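Side-chain contact in cysteine desulfurase (PDB 6WCI), which probably removes sulfur from L-cysteine, leaving L-alanine, with the help of pyridoxal 5'-phosphate: residues A233-C237 and D238-I242. Numbering follows the deposited sequence.
Sequences AAIGC and DFYAI
The phenol ring of Tyr240 meets two side chains from just upstream in the chain. Cys237 lies at its edge: SG sits 5.3 Å from the ring centroid, 77° off the ring normal, a sulfur-aromatic contact in which the sulfur stays near the ring plane and also rests 3.9 Å from Tyr240 CB. Ile235 approaches obliquely, its CD1 3.5 Å from Tyr240 CE2, and the two side chains cross at about a right angle. Both visitors thus use the same flank of the ring, the one bearing CD2 and CE2, with the sulfur nearer the root and the methyl farther out. With CG anti to the backbone N (chi1 -167°), the Tyr240 ring lies where Ile235 CD1 and Cys237 SG can meet that flank. Cys237 SG is also 3.8 Å from Phe239 O, a plain van der Waals neighbour.

The example illustrates how a beta-alpha-beta unit passes from its helix into its second strand. Short helix 232-235 ends, Gly236 turns the chain with positive phi, and strand 239-243 begins beside its parallel neighbour, strand 216-220, in the seven-stranded mixed sheet, so that residues five and three places apart fold back upon one another. Helix 203-212 covers the same apolar cluster through Val203 and Cys207. Asp238 points the other way, its carboxylate salt-bridged through OD1 to Arg211, which also binds Gly236 O; His262 shares OD1, and the backbone N of Thr217 donates to OD2.

Chemically, the contact separates two jobs. Sulfur, methyl and ring carbons pack against one another by dispersion within the buried core, whereas the polar ends are satisfied elsewhere: Tyr240 OH is hydrogen-bonded to His192 ND1, which probably helps to hold the ring in place, and the several donors around the buried Asp238 probably stabilise its negative charge.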
# COMPACT_ATOMS: atom_id res chain seq x y z
N ALA B 233 19.06 -7.33 -13.67
CA ALA B 233 19.84 -8.54 -13.45
C ALA B 233 21.30 -8.32 -13.81
O ALA B 233 22.19 -8.85 -13.14
CB ALA B 233 19.27 -9.70 -14.26
N ALA B 234 21.57 -7.54 -14.85
CA ALA B 234 22.94 -7.27 -15.27
C ALA B 234 23.66 -6.33 -14.32
O ALA B 234 24.87 -6.14 -14.47
CB ALA B 234 22.95 -6.69 -16.69
N ILE B 235 22.95 -5.72 -13.37
CA ILE B 235 23.64 -4.85 -12.42
C ILE B 235 24.48 -5.69 -11.46
O ILE B 235 25.58 -5.30 -11.07
CB ILE B 235 22.63 -3.96 -11.67
CG1 ILE B 235 21.88 -3.06 -12.65
CG2 ILE B 235 23.34 -3.10 -10.64
CD1 ILE B 235 20.96 -2.05 -11.98
N GLY B 236 23.98 -6.87 -11.08
CA GLY B 236 24.70 -7.69 -10.14
C GLY B 236 24.56 -7.26 -8.70
O GLY B 236 25.45 -7.52 -7.89
N CYS B 237 23.47 -6.57 -8.36
CA CYS B 237 23.21 -6.17 -6.99
C CYS B 237 22.45 -7.28 -6.26
O CYS B 237 21.99 -8.25 -6.88
CB CYS B 237 22.41 -4.86 -6.97
SG CYS B 237 20.81 -4.91 -7.85
N ASP B 238 22.34 -7.15 -4.94
CA ASP B 238 21.56 -8.10 -4.15
C ASP B 238 20.08 -7.73 -4.04
O ASP B 238 19.24 -8.63 -3.87
CB ASP B 238 22.15 -8.23 -2.74
CG ASP B 238 23.58 -8.72 -2.76
OD1 ASP B 238 23.77 -9.94 -2.98
OD2 ASP B 238 24.50 -7.88 -2.61
N PHE B 239 19.75 -6.44 -4.08
CA PHE B 239 18.39 -5.94 -3.90
C PHE B 239 18.25 -4.66 -4.71
O PHE B 239 19.12 -3.80 -4.63
CB PHE B 239 18.09 -5.58 -2.45
CG PHE B 239 18.19 -6.73 -1.48
CD1 PHE B 239 17.10 -7.54 -1.23
CD2 PHE B 239 19.36 -6.95 -0.79
CE1 PHE B 239 17.19 -8.59 -0.32
CE2 PHE B 239 19.46 -7.99 0.12
CZ PHE B 239 18.37 -8.82 0.36
N TYR B 240 17.11 -4.50 -5.40
CA TYR B 240 16.83 -3.32 -6.21
C TYR B 240 15.38 -2.90 -6.01
O TYR B 240 14.47 -3.72 -6.17
CB TYR B 240 17.12 -3.61 -7.69
CG TYR B 240 17.18 -2.39 -8.61
CD1 TYR B 240 16.03 -1.83 -9.14
CD2 TYR B 240 18.41 -1.84 -8.96
CE1 TYR B 240 16.10 -0.73 -10.00
CE2 TYR B 240 18.49 -0.74 -9.82
CZ TYR B 240 17.34 -0.19 -10.33
OH TYR B 240 17.44 0.90 -11.18
N ALA B 241 15.17 -1.63 -5.64
CA ALA B 241 13.86 -1.11 -5.26
C ALA B 241 13.38 -0.03 -6.24
O ALA B 241 14.15 0.87 -6.59
CB ALA B 241 13.92 -0.52 -3.85
N ILE B 242 12.11 -0.10 -6.65
CA ILE B 242 11.52 0.90 -7.53
C ILE B 242 10.18 1.34 -6.96
O ILE B 242 9.62 0.70 -6.07
CB ILE B 242 11.34 0.40 -8.97
CG1 ILE B 242 10.41 -0.81 -8.99
CG2 ILE B 242 12.68 0.06 -9.60
CD1 ILE B 242 9.93 -1.23 -10.37